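Local coordinates for ESX-1 secretion-associated protein EspB (Mycobacterium marinum, PDB 7P0Z), which is secreted with the ESX-1 system and assembles as seven subunits, probably into a channel-like structure involved in protein transport, at residues Glu15-Ala20 with Asn78-Tyr83; Asp33-Pro38 with Gln50-Ala55; Gln70-Ser75 with Ala188-Gln193; Thr149-Phe154 with Asn212-Leu217; Arg167-Phe172 with Glu195-Met200. One frame throughout, in Å; residues are numbered along the deposited sequence.

Contact 1 (Glu15-Ala20 with Asn78-Tyr83)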
# COMPACT_ATOMS: atom_id res chain seq x y z
N GLU A 15 12.72 27.01 -41.34
CA GLU A 15 11.92 26.17 -40.47
C GLU A 15 12.16 26.54 -39.01
O GLU A 15 11.21 26.65 -38.23
CB GLU A 15 12.25 24.70 -40.69
CG GLU A 15 11.32 23.79 -39.92
CD GLU A 15 11.95 22.49 -39.51
OE1 GLU A 15 12.75 22.49 -38.56
OE2 GLU A 15 11.61 21.45 -40.10
N ILE A 16 13.41 26.74 -38.63
CA ILE A 16 13.70 27.08 -37.25
C ILE A 16 13.09 28.42 -36.88
O ILE A 16 12.52 28.57 -35.80
CB ILE A 16 15.21 27.04 -37.00
CG1 ILE A 16 15.80 25.76 -37.55
CG2 ILE A 16 15.52 27.15 -35.53
CD1 ILE A 16 17.26 25.65 -37.34
N LEU A 17 13.20 29.42 -37.75
CA LEU A 17 12.64 30.71 -37.41
C LEU A 17 11.12 30.65 -37.30
O LEU A 17 10.53 31.28 -36.41
CB LEU A 17 13.06 31.76 -38.45
CG LEU A 17 14.55 32.03 -38.43
CD1 LEU A 17 14.95 32.82 -39.64
CD2 LEU A 17 14.95 32.76 -37.18
N ASN A 18 10.48 29.91 -38.19
CA ASN A 18 9.04 29.77 -38.10
C ASN A 18 8.64 29.08 -36.80
O ASN A 18 7.66 29.48 -36.16
CB ASN A 18 8.50 29.01 -39.29
CG ASN A 18 8.51 29.82 -40.54
OD1 ASN A 18 8.59 31.03 -40.51
ND2 ASN A 18 8.41 29.14 -41.66
N ARG A 19 9.38 28.06 -36.41
CA ARG A 19 9.08 27.38 -35.16
C ARG A 19 9.31 28.29 -33.97
O ARG A 19 8.57 28.22 -32.98
CB ARG A 19 9.91 26.12 -35.05
CG ARG A 19 9.53 25.08 -36.05
CD ARG A 19 8.07 24.71 -35.97
NE ARG A 19 7.74 24.21 -34.65
CZ ARG A 19 7.96 22.96 -34.24
NH1 ARG A 19 8.51 22.09 -35.05
NH2 ARG A 19 7.63 22.60 -33.02
N ALA A 20 10.31 29.16 -34.04
CA ALA A 20 10.54 30.11 -32.96
C ALA A 20 9.37 31.07 -32.82
O ALA A 20 8.94 31.37 -31.71
CB ALA A 20 11.83 30.88 -33.19
N ASN A 78 18.92 32.15 -31.98
CA ASN A 78 20.37 32.09 -31.96
C ASN A 78 20.87 30.84 -32.66
O ASN A 78 21.81 30.89 -33.47
CB ASN A 78 20.87 32.15 -30.52
CG ASN A 78 20.56 33.47 -29.86
OD1 ASN A 78 20.13 34.41 -30.50
ND2 ASN A 78 20.79 33.54 -28.57
N ALA A 79 20.25 29.71 -32.38
CA ALA A 79 20.64 28.47 -33.03
C ALA A 79 20.49 28.57 -34.54
O ALA A 79 21.28 28.00 -35.29
CB ALA A 79 19.81 27.32 -32.48
N ALA A 80 19.48 29.28 -35.00
CA ALA A 80 19.32 29.50 -36.42
C ALA A 80 20.44 30.37 -36.96
O ALA A 80 20.98 30.10 -38.03
CB ALA A 80 17.97 30.12 -36.71
N ALA A 81 20.81 31.42 -36.23
CA ALA A 81 21.89 32.27 -36.67
C ALA A 81 23.22 31.54 -36.70
O ALA A 81 24.17 32.05 -37.29
CB ALA A 81 22.01 33.48 -35.76
N ALA A 82 23.31 30.36 -36.11
CA ALA A 82 24.53 29.59 -36.23
C ALA A 82 24.86 29.18 -37.67
O ALA A 82 25.98 28.73 -37.91
CB ALA A 82 24.46 28.33 -35.39
N TYR A 83 23.93 29.29 -38.61
CA TYR A 83 24.21 28.84 -39.97
C TYR A 83 24.60 29.98 -40.89
O TYR A 83 25.70 29.99 -41.43
CB TYR A 83 23.02 28.08 -40.52
CG TYR A 83 22.77 26.90 -39.67
CD1 TYR A 83 23.59 25.80 -39.76
CD2 TYR A 83 21.78 26.90 -38.72
CE1 TYR A 83 23.40 24.73 -38.96
CE2 TYR A 83 21.59 25.83 -37.91
CZ TYR A 83 22.40 24.75 -38.04
OH TYR A 83 22.21 23.67 -37.23

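Contact 2 (Asp33-Pro38 with Gln50-Ala55)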
# COMPACT_ATOMS: atom_id res chain seq x y z
N ASP A 33 -12.60 35.34 -13.78
CA ASP A 33 -13.74 35.61 -12.94
C ASP A 33 -13.51 35.09 -11.54
O ASP A 33 -12.81 34.11 -11.32
CB ASP A 33 -14.98 34.97 -13.53
CG ASP A 33 -14.94 33.50 -13.47
OD1 ASP A 33 -14.08 32.92 -14.15
OD2 ASP A 33 -15.74 32.92 -12.73
N VAL A 34 -14.12 35.76 -10.57
CA VAL A 34 -13.87 35.50 -9.16
C VAL A 34 -15.06 34.72 -8.61
O VAL A 34 -16.18 35.23 -8.67
CB VAL A 34 -13.65 36.79 -8.38
CG1 VAL A 34 -13.59 36.49 -6.93
CG2 VAL A 34 -12.39 37.43 -8.82
N PRO A 35 -14.86 33.52 -8.10
CA PRO A 35 -15.99 32.71 -7.64
C PRO A 35 -16.48 33.16 -6.27
O PRO A 35 -15.69 33.39 -5.36
CB PRO A 35 -15.40 31.30 -7.58
CG PRO A 35 -13.96 31.54 -7.28
CD PRO A 35 -13.58 32.85 -7.87
N GLN A 36 -17.79 33.29 -6.12
CA GLN A 36 -18.37 33.71 -4.86
C GLN A 36 -18.76 32.52 -4.01
O GLN A 36 -18.88 31.39 -4.49
CB GLN A 36 -19.59 34.59 -5.08
CG GLN A 36 -19.39 35.63 -6.11
CD GLN A 36 -18.21 36.50 -5.80
OE1 GLN A 36 -17.89 36.74 -4.65
NE2 GLN A 36 -17.55 36.98 -6.84
N ALA A 37 -18.94 32.78 -2.74
CA ALA A 37 -19.35 31.74 -1.81
C ALA A 37 -20.74 31.26 -2.17
O ALA A 37 -21.63 32.08 -2.42
CB ALA A 37 -19.32 32.25 -0.39
N PRO A 38 -20.97 29.96 -2.22
CA PRO A 38 -22.30 29.46 -2.58
C PRO A 38 -23.37 29.80 -1.56
O PRO A 38 -24.54 29.92 -1.94
CB PRO A 38 -22.09 27.95 -2.68
CG PRO A 38 -20.63 27.76 -2.73
CD PRO A 38 -20.01 28.87 -2.00
N GLN A 50 -10.29 30.16 -0.92
CA GLN A 50 -9.27 29.22 -1.33
C GLN A 50 -9.23 29.07 -2.84
O GLN A 50 -8.15 29.07 -3.44
CB GLN A 50 -9.52 27.87 -0.67
CG GLN A 50 -8.52 26.78 -1.03
CD GLN A 50 -7.09 27.14 -0.69
OE1 GLN A 50 -6.70 27.09 0.46
NE2 GLN A 50 -6.32 27.50 -1.68
N LEU A 51 -10.39 28.97 -3.47
CA LEU A 51 -10.44 28.90 -4.93
C LEU A 51 -9.89 30.16 -5.58
O LEU A 51 -9.16 30.08 -6.57
CB LEU A 51 -11.87 28.66 -5.40
CG LEU A 51 -12.33 27.22 -5.29
CD1 LEU A 51 -13.76 27.10 -5.74
CD2 LEU A 51 -11.44 26.34 -6.12
N ALA A 52 -10.24 31.32 -5.06
CA ALA A 52 -9.73 32.55 -5.65
C ALA A 52 -8.22 32.60 -5.57
O ALA A 52 -7.55 32.98 -6.54
CB ALA A 52 -10.36 33.75 -4.97
N VAL A 53 -7.66 32.21 -4.43
CA VAL A 53 -6.22 32.25 -4.27
C VAL A 53 -5.55 31.24 -5.19
O VAL A 53 -4.52 31.53 -5.81
CB VAL A 53 -5.84 32.01 -2.80
CG1 VAL A 53 -4.36 32.00 -2.64
CG2 VAL A 53 -6.40 33.11 -1.95
N SER A 54 -6.10 30.04 -5.29
CA SER A 54 -5.54 29.05 -6.19
C SER A 54 -5.57 29.53 -7.63
O SER A 54 -4.61 29.32 -8.39
CB SER A 54 -6.28 27.74 -6.05
OG SER A 54 -5.82 27.02 -4.94
N ALA A 55 -6.66 30.18 -8.03
CA ALA A 55 -6.73 30.71 -9.38
C ALA A 55 -5.67 31.77 -9.63
O ALA A 55 -5.00 31.76 -10.67
CB ALA A 55 -8.12 31.28 -9.64

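Contact 3 (Gln70-Ser75 with Ala188-Gln193)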
# COMPACT_ATOMS: atom_id res chain seq x y z
N GLN A 70 9.39 32.71 -24.21
CA GLN A 70 10.17 33.74 -24.89
C GLN A 70 11.64 33.39 -24.92
O GLN A 70 12.32 33.58 -25.94
CB GLN A 70 10.02 35.10 -24.25
CG GLN A 70 8.78 35.79 -24.53
CD GLN A 70 8.91 37.22 -24.11
OE1 GLN A 70 9.96 37.63 -23.64
NE2 GLN A 70 7.85 37.98 -24.27
N ARG A 71 12.17 32.91 -23.81
CA ARG A 71 13.59 32.58 -23.79
C ARG A 71 13.89 31.43 -24.73
O ARG A 71 14.93 31.42 -25.40
CB ARG A 71 14.04 32.26 -22.38
CG ARG A 71 14.05 33.47 -21.53
CD ARG A 71 14.44 33.15 -20.15
NE ARG A 71 14.44 34.35 -19.36
CZ ARG A 71 15.01 34.44 -18.18
NH1 ARG A 71 15.60 33.39 -17.65
NH2 ARG A 71 14.98 35.58 -17.52
N LEU A 72 13.00 30.45 -24.81
CA LEU A 72 13.20 29.36 -25.74
C LEU A 72 13.19 29.84 -27.18
O LEU A 72 13.99 29.39 -28.00
CB LEU A 72 12.13 28.30 -25.51
CG LEU A 72 11.99 27.18 -26.53
CD1 LEU A 72 13.10 26.18 -26.36
CD2 LEU A 72 10.67 26.50 -26.34
N ALA A 73 12.29 30.77 -27.51
CA ALA A 73 12.28 31.32 -28.86
C ALA A 73 13.57 32.07 -29.16
O ALA A 73 14.11 31.98 -30.27
CB ALA A 73 11.08 32.23 -29.04
N THR A 74 14.08 32.82 -28.19
CA THR A 74 15.36 33.47 -28.39
C THR A 74 16.47 32.47 -28.64
O THR A 74 17.31 32.66 -29.53
CB THR A 74 15.69 34.36 -27.20
OG1 THR A 74 14.64 35.30 -27.02
CG2 THR A 74 16.95 35.09 -27.43
N SER A 75 16.50 31.39 -27.87
CA SER A 75 17.54 30.39 -28.09
C SER A 75 17.41 29.77 -29.47
O SER A 75 18.42 29.47 -30.11
CB SER A 75 17.49 29.32 -27.02
OG SER A 75 17.91 29.84 -25.78
N ALA A 188 14.60 18.56 -26.70
CA ALA A 188 14.45 18.19 -25.30
C ALA A 188 13.86 19.33 -24.49
O ALA A 188 13.00 19.12 -23.62
CB ALA A 188 15.80 17.77 -24.72
N SER A 189 14.29 20.55 -24.78
CA SER A 189 13.74 21.69 -24.07
C SER A 189 12.26 21.90 -24.39
O SER A 189 11.46 22.15 -23.49
CB SER A 189 14.56 22.93 -24.41
OG SER A 189 14.15 24.03 -23.65
N MET A 190 11.88 21.80 -25.66
CA MET A 190 10.47 21.91 -26.01
C MET A 190 9.65 20.80 -25.38
O MET A 190 8.51 21.02 -24.97
CB MET A 190 10.28 21.89 -27.52
CG MET A 190 10.68 23.15 -28.18
SD MET A 190 10.13 23.11 -29.87
CE MET A 190 11.16 21.79 -30.44
N ASP A 191 10.21 19.60 -25.30
CA ASP A 191 9.52 18.51 -24.64
C ASP A 191 9.27 18.83 -23.17
O ASP A 191 8.21 18.53 -22.63
CB ASP A 191 10.34 17.24 -24.80
CG ASP A 191 9.71 16.07 -24.14
OD1 ASP A 191 8.89 15.39 -24.78
OD2 ASP A 191 10.04 15.81 -22.97
N GLN A 192 10.25 19.43 -22.51
CA GLN A 192 10.06 19.83 -21.13
C GLN A 192 8.96 20.87 -20.99
O GLN A 192 8.14 20.81 -20.07
CB GLN A 192 11.36 20.35 -20.56
CG GLN A 192 12.33 19.29 -20.24
CD GLN A 192 13.59 19.86 -19.71
OE1 GLN A 192 14.18 20.75 -20.30
NE2 GLN A 192 14.01 19.38 -18.56
N GLN A 193 8.95 21.85 -21.88
CA GLN A 193 7.89 22.84 -21.83
C GLN A 193 6.53 22.19 -22.04
O GLN A 193 5.55 22.57 -21.41
CB GLN A 193 8.11 23.92 -22.88
CG GLN A 193 9.32 24.79 -22.68
CD GLN A 193 9.49 25.31 -21.27
OE1 GLN A 193 10.49 25.05 -20.62
NE2 GLN A 193 8.51 26.07 -20.80

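Contact 4 (Thr149-Phe154 with Asn212-Leu217)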
# COMPACT_ATOMS: atom_id res chain seq x y z
N THR A 149 -23.98 29.34 -8.62
CA THR A 149 -23.91 29.60 -10.05
C THR A 149 -22.56 30.16 -10.44
O THR A 149 -22.02 29.83 -11.51
CB THR A 149 -25.02 30.54 -10.49
OG1 THR A 149 -24.92 31.77 -9.79
CG2 THR A 149 -26.33 29.91 -10.19
N SER A 150 -21.98 31.02 -9.61
CA SER A 150 -20.68 31.55 -9.96
C SER A 150 -19.61 30.48 -9.85
O SER A 150 -18.62 30.53 -10.58
CB SER A 150 -20.33 32.75 -9.08
OG SER A 150 -20.06 32.33 -7.78
N MET A 151 -19.80 29.49 -8.99
CA MET A 151 -18.91 28.35 -8.98
C MET A 151 -18.97 27.60 -10.29
O MET A 151 -17.94 27.14 -10.79
CB MET A 151 -19.25 27.41 -7.84
CG MET A 151 -18.89 27.96 -6.53
SD MET A 151 -17.29 27.40 -5.99
CE MET A 151 -17.02 28.52 -4.63
N VAL A 152 -20.16 27.44 -10.85
CA VAL A 152 -20.28 26.72 -12.10
C VAL A 152 -19.68 27.52 -13.25
O VAL A 152 -19.04 26.95 -14.13
CB VAL A 152 -21.75 26.35 -12.35
CG1 VAL A 152 -21.89 25.62 -13.64
CG2 VAL A 152 -22.23 25.47 -11.24
N ASN A 153 -19.87 28.83 -13.25
CA ASN A 153 -19.21 29.64 -14.27
C ASN A 153 -17.70 29.54 -14.16
O ASN A 153 -17.00 29.39 -15.17
CB ASN A 153 -19.65 31.09 -14.17
CG ASN A 153 -21.13 31.26 -14.37
OD1 ASN A 153 -21.79 30.46 -15.03
ND2 ASN A 153 -21.68 32.31 -13.79
N PHE A 154 -17.18 29.62 -12.94
CA PHE A 154 -15.76 29.44 -12.69
C PHE A 154 -15.27 28.11 -13.22
O PHE A 154 -14.25 28.04 -13.92
CB PHE A 154 -15.55 29.54 -11.18
CG PHE A 154 -14.13 29.43 -10.74
CD1 PHE A 154 -13.34 30.55 -10.67
CD2 PHE A 154 -13.61 28.22 -10.38
CE1 PHE A 154 -12.04 30.45 -10.25
CE2 PHE A 154 -12.32 28.11 -9.96
CZ PHE A 154 -11.53 29.23 -9.89
N ASN A 212 -16.74 22.50 -9.14
CA ASN A 212 -17.92 21.67 -9.34
C ASN A 212 -18.28 20.94 -8.07
O ASN A 212 -19.46 20.78 -7.75
CB ASN A 212 -17.68 20.68 -10.46
CG ASN A 212 -17.92 21.27 -11.80
OD1 ASN A 212 -18.83 22.07 -11.97
ND2 ASN A 212 -17.12 20.89 -12.77
N PHE A 213 -17.28 20.48 -7.34
CA PHE A 213 -17.53 19.82 -6.07
C PHE A 213 -18.24 20.74 -5.10
O PHE A 213 -19.14 20.31 -4.38
CB PHE A 213 -16.20 19.37 -5.50
CG PHE A 213 -16.32 18.66 -4.22
CD1 PHE A 213 -16.53 17.31 -4.20
CD2 PHE A 213 -16.23 19.34 -3.04
CE1 PHE A 213 -16.63 16.65 -3.02
CE2 PHE A 213 -16.35 18.68 -1.86
CZ PHE A 213 -16.54 17.34 -1.85
N MET A 214 -17.84 22.00 -5.06
CA MET A 214 -18.50 22.94 -4.17
C MET A 214 -19.94 23.17 -4.56
O MET A 214 -20.83 23.24 -3.70
CB MET A 214 -17.74 24.26 -4.14
CG MET A 214 -16.54 24.23 -3.25
SD MET A 214 -16.88 23.62 -1.59
CE MET A 214 -18.04 24.84 -1.00
N ALA A 215 -20.21 23.28 -5.85
CA ALA A 215 -21.59 23.42 -6.28
C ALA A 215 -22.44 22.21 -5.90
O ALA A 215 -23.56 22.35 -5.39
CB ALA A 215 -21.64 23.66 -7.79
N GLN A 216 -21.91 21.01 -6.11
CA GLN A 216 -22.69 19.83 -5.74
C GLN A 216 -22.87 19.73 -4.24
O GLN A 216 -23.90 19.25 -3.77
CB GLN A 216 -22.04 18.57 -6.28
CG GLN A 216 -22.05 18.57 -7.75
CD GLN A 216 -23.41 18.92 -8.30
OE1 GLN A 216 -23.61 20.00 -8.84
NE2 GLN A 216 -24.35 18.01 -8.15
N LEU A 217 -21.88 20.16 -3.47
CA LEU A 217 -22.02 20.18 -2.03
C LEU A 217 -23.13 21.12 -1.60
O LEU A 217 -23.89 20.81 -0.69
CB LEU A 217 -20.71 20.59 -1.38
CG LEU A 217 -20.72 20.50 0.14
CD1 LEU A 217 -20.90 19.06 0.61
CD2 LEU A 217 -19.48 21.12 0.75

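Contact 5 (Arg167-Phe172 with Glu195-Met200)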
# COMPACT_ATOMS: atom_id res chain seq x y z
N ARG A 167 -4.90 21.59 -26.34
CA ARG A 167 -4.88 21.67 -27.79
C ARG A 167 -3.67 22.40 -28.32
O ARG A 167 -3.52 22.49 -29.54
CB ARG A 167 -6.08 22.38 -28.34
CG ARG A 167 -7.35 21.73 -28.10
CD ARG A 167 -8.40 22.54 -28.75
NE ARG A 167 -9.68 21.99 -28.42
CZ ARG A 167 -10.40 22.42 -27.40
NH1 ARG A 167 -9.97 23.44 -26.70
NH2 ARG A 167 -11.56 21.86 -27.12
N ASP A 168 -2.84 22.97 -27.47
CA ASP A 168 -1.83 23.90 -27.92
C ASP A 168 -0.42 23.38 -27.71
O ASP A 168 0.51 24.16 -27.53
CB ASP A 168 -2.02 25.24 -27.25
CG ASP A 168 -1.61 26.38 -28.12
OD1 ASP A 168 -1.23 26.12 -29.28
OD2 ASP A 168 -1.66 27.53 -27.67
N ILE A 169 -0.23 22.07 -27.74
CA ILE A 169 1.11 21.52 -27.62
C ILE A 169 1.72 21.16 -28.97
O ILE A 169 2.81 20.61 -29.01
CB ILE A 169 1.13 20.31 -26.67
CG1 ILE A 169 0.21 19.22 -27.20
CG2 ILE A 169 0.74 20.72 -25.29
CD1 ILE A 169 0.49 17.90 -26.61
N LYS A 170 1.03 21.46 -30.07
CA LYS A 170 1.67 21.36 -31.38
C LYS A 170 2.94 22.17 -31.44
O LYS A 170 3.90 21.76 -32.09
CB LYS A 170 0.75 21.86 -32.47
CG LYS A 170 -0.37 20.99 -32.80
CD LYS A 170 -1.32 21.79 -33.62
CE LYS A 170 -0.67 22.16 -34.92
NZ LYS A 170 -1.62 22.88 -35.80
N ARG A 171 2.96 23.32 -30.79
CA ARG A 171 4.12 24.19 -30.86
C ARG A 171 5.37 23.55 -30.28
O ARG A 171 6.43 24.15 -30.37
CB ARG A 171 3.84 25.49 -30.14
CG ARG A 171 3.59 25.32 -28.68
CD ARG A 171 3.34 26.64 -28.02
NE ARG A 171 2.07 27.24 -28.38
CZ ARG A 171 1.82 28.54 -28.30
NH1 ARG A 171 2.76 29.36 -27.88
NH2 ARG A 171 0.64 29.02 -28.64
N PHE A 172 5.29 22.36 -29.71
CA PHE A 172 6.48 21.71 -29.19
C PHE A 172 6.85 20.45 -29.95
O PHE A 172 7.69 19.70 -29.47
CB PHE A 172 6.32 21.37 -27.72
CG PHE A 172 5.94 22.51 -26.88
CD1 PHE A 172 6.76 23.59 -26.76
CD2 PHE A 172 4.76 22.49 -26.20
CE1 PHE A 172 6.41 24.64 -25.98
CE2 PHE A 172 4.41 23.54 -25.41
CZ PHE A 172 5.24 24.62 -25.30
N GLU A 195 5.70 19.14 -21.24
CA GLU A 195 5.34 18.45 -20.01
C GLU A 195 4.80 19.41 -18.97
O GLU A 195 3.82 19.12 -18.29
CB GLU A 195 6.54 17.72 -19.45
CG GLU A 195 6.89 16.54 -20.25
CD GLU A 195 5.87 15.46 -20.10
OE1 GLU A 195 5.30 15.33 -19.00
OE2 GLU A 195 5.64 14.74 -21.08
N TRP A 196 5.44 20.56 -18.84
CA TRP A 196 4.97 21.53 -17.88
C TRP A 196 3.58 22.04 -18.25
O TRP A 196 2.74 22.25 -17.38
CB TRP A 196 5.96 22.68 -17.78
CG TRP A 196 5.58 23.65 -16.77
CD1 TRP A 196 5.74 23.53 -15.43
CD2 TRP A 196 4.94 24.89 -16.99
NE1 TRP A 196 5.25 24.64 -14.80
CE2 TRP A 196 4.75 25.49 -15.74
CE3 TRP A 196 4.50 25.55 -18.13
CZ2 TRP A 196 4.16 26.72 -15.60
CZ3 TRP A 196 3.92 26.78 -17.99
CH2 TRP A 196 3.74 27.35 -16.73
N ILE A 197 3.34 22.26 -19.54
CA ILE A 197 2.04 22.73 -19.97
C ILE A 197 0.96 21.69 -19.67
O ILE A 197 -0.14 22.03 -19.25
CB ILE A 197 2.08 23.09 -21.47
CG1 ILE A 197 2.86 24.37 -21.67
CG2 ILE A 197 0.69 23.24 -22.04
CD1 ILE A 197 2.14 25.57 -21.22
N LEU A 198 1.26 20.42 -19.88
CA LEU A 198 0.28 19.39 -19.57
C LEU A 198 0.00 19.33 -18.08
O LEU A 198 -1.14 19.15 -17.66
CB LEU A 198 0.75 18.05 -20.10
CG LEU A 198 0.58 17.96 -21.60
CD1 LEU A 198 0.80 16.58 -22.08
CD2 LEU A 198 -0.79 18.42 -21.99
N HIS A 199 1.04 19.48 -17.26
CA HIS A 199 0.82 19.53 -15.83
C HIS A 199 -0.04 20.73 -15.44
O HIS A 199 -0.90 20.64 -14.56
CB HIS A 199 2.16 19.56 -15.10
CG HIS A 199 2.04 19.37 -13.63
ND1 HIS A 199 1.94 20.43 -12.75
CD2 HIS A 199 1.96 18.25 -12.88
CE1 HIS A 199 1.82 19.96 -11.52
NE2 HIS A 199 1.84 18.65 -11.57
N MET A 200 0.17 21.86 -16.10
CA MET A 200 -0.63 23.05 -15.79
C MET A 200 -2.08 22.85 -16.20
O MET A 200 -2.99 23.33 -15.53
CB MET A 200 -0.04 24.26 -16.49
CG MET A 200 1.28 24.72 -15.93
SD MET A 200 1.24 25.03 -14.17
CE MET A 200 0.70 26.73 -14.20

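Contact 1 (Glu15-Ala20 with Asn78-Tyr83)
Helix segment 15-20 runs roughly antiparallel to the end of helix 42-81, and the two backbones come closest at Ile16 and Ala80, whose CA atoms are 6.2 Å apart. The methyl of Ala80 is the meeting point. Ile16 turns its CG2 branch anti to the backbone N, and from there CG2 lies 4.0 Å from Ala80 CB. Leu17, one residue on, does not aim its first bond at the partner, but its outer branch swings round and puts CD2 4.0 Å from the same Ala80 CB. The alanine methyl is thus gripped by two branched side chains from adjacent positions of one helix. Here, within the PE region, the short helix 13-23 packs against the C-terminal part of the long helix 42-81. Farther along, Tyr83 points back toward helix 13-23. The Ile16 side chain is stretched out (chi2 180°), which carries its CD1 methyl to within 4.4 Å of Tyr83 CE2, a looser touch at an oblique angle to the ring. The hydroxyl of this tyrosine is hydrogen-bonded to Trp178 NE1, and Ile16 also packs on Trp178. Tyr83 and Trp178 probably belong to the YxxxD/E and WxG sequences that lie together in PE-PPE-like ESX substrates. Glu15 OE2 accepts a hydrogen bond from Asn177 N.

Contact 2 (Asp33-Pro38 with Gln50-Ala55)
Pro35 and Leu51 cross obliquely, with the outer corner of the proline ring set against the root of the leucine side chain: Pro35 CG is 4.0 Å from Leu51 CB. The ring points at the helix and meets it with CG, the carbon farthest from the backbone. Its neighbour in the ring, Pro35 CD, lies 4.4 Å from Ala52 CB, and the ring therefore rests across two consecutive residues of helix 42-81. Leu51 carries its CG beside the backbone N (chi1 -79°), and its branches continue past the proline to pack on Met151 of helix 149-166. Phe154 of that helix also packs on Pro35, placing the ring among parts of both the PE and PPE regions. The loop backbone is polyproline II-like at Pro35, and just after it Gln36 N is hydrogen-bonded to Ser150 OG. On helix 42-81, Gln50 NE2 makes a hydrogen bond to Gln166 OE1 of a second subunit. The side-chain contacts are apolar, and proline has no N-H to bury, so the pairing with helix 42-81 rests on apolar packing, while the hydrogen bond at Gln36 N ties the loop to helix 149-166.

Contact 3 (Gln70-Ser75 with Ala188-Gln193)
Gln70 O, half a turn before the Leu72 side chain that meets Ser189 and Met190, accepts two hydrogen bonds: from Thr74 N at 3.0 Å and from Thr74 OG1 at 3.1 Å, the two donors coming from opposite faces of the carbonyl plane. Leu72 alone carries the contact for its helix. Its CG stands anti to the backbone N (chi1 170°), which sends the two methyls out toward the partner helix. Leu72 CD1 lies 3.6 Å from Ser189 OG, a buried hydroxyl that is hydrogen-bonded to Ile283 N. The other methyl, Leu72 CD2, comes to 3.8 Å from Met190 CG, and these two side chains cross at about a right angle; the aliphatic part of Gln193 lies slightly farther off. The single leucine bridges helices whose local axes are 11.3 Å apart and nearly antiparallel, at 166°. Around this joint, Val23 of helix 13-23 packs on Leu72 and Arg19 on Met190, while the C-terminal loop at Ile283 bonds to both Ser189 and Ser75. The joint thus lies between the long helices 42-81 and 181-224 of the PE and PPE regions, with helix 13-23 beside it.

Contact 4 (Thr149-Phe154 with Asn212-Leu217)
Ala215 is the small bump that seats against Met151 and Val152. Its CB lies 3.9 Å from Val152 CG2 and 4.4 Å from Met151 CB, and with so short a side chain at the crossing the helices draw close: their local axes approach to 8.5 Å at 156°, nearly antiparallel. The CA atoms of Met151 and Ala215 are 6.2 Å apart. Val152 does not aim straight at the partner, but its CG2 branch, beside the backbone N, leans in along one flank of the alanine methyl. Beside it Met151 reaches out and bends at chi2 (-95°), with its SD 3.7 Å from Met214 CB. Met214 starts toward Met151, then folds at chi2 and chi3 so that its own sulfur end leads away; the Met151 sulfur rests on its first carbon, the part left facing the partner. The Met214 side chain also packs on Ala47 and Leu271. Helix 42-81 closes over this side, with Ala48 and Leu51 packing on Met151, so a PE helix covers two helices of the PPE region. The closest contacts are all between hydrocarbon and thioether groups, bordered by Asn212 without a touch, and cohesion there rests on dispersion, apolar burial and complementary shape.

Contact 5 (Arg167-Phe172 with Glu195-Met200)
Ile169 holds its CG1 between the backbone N and the carbonyl carbon (chi1 60°), which sets its CG2 branch beside the backbone N and facing helix 181-224; there Ile169 CG2 is 4.1 Å from Ile197 CG2. The two isoleucines run alongside in opposite senses, and the same Ile169 methyl also lies 4.3 Å from Leu198 CD2, the end of a leucine that curls in from the flank. Ile197 turns its other branch to Phe172: Ile197 CG1 is 4.1 Å from Phe172 CE2, the isoleucine lying roughly perpendicular to the phenylalanine side chain and meeting the ring obliquely. Ile197 thus faces both apolar residues of the turn, one with each branch. The turn between them is closed by a hydrogen bond from Phe172 N to Ile169 O, consistent with both facing the helix. One face of the phenyl ring is covered by Arg171 CG, 3.7 Å above its centre. Beyond that carbon the arginine reaches back to a salt bridge with Asp168, Arg171 NH2 to Asp168 OD2 at 2.9 Å, while NH1 is bound by the carbonyls of Val23 and Ala25. The turn leads from helix 149-166 toward helix 181-224 in the PPE region. Phe172 is packed further by Val23 of helix 13-23, Arg69 of helix 42-81 and Met190 of helix 181-224, and Asn57 of a third subunit packs on Ile169.

From the N terminus, contact 1 opens on helix 13-23, and contact 2 opens and closes within its span, fastening the loop after that helix to helix 42-81. Contact 3 then opens farther along helix 42-81, just before contact 1 closes at the helix end. Contact 4 opens on helix 149-166 and contact 5 in the loop after it. Contact 3 closes next on helix 181-224, followed by contact 5 and lastly contact 4, which encloses contact 5. Contact 3 thus crosses contacts 1, 4 and 5 and ties the PE to the PPE region. Contacts 1, 3 and 5 gather toward one end, while contacts 2 and 4 touch, their centres 10 Å apart.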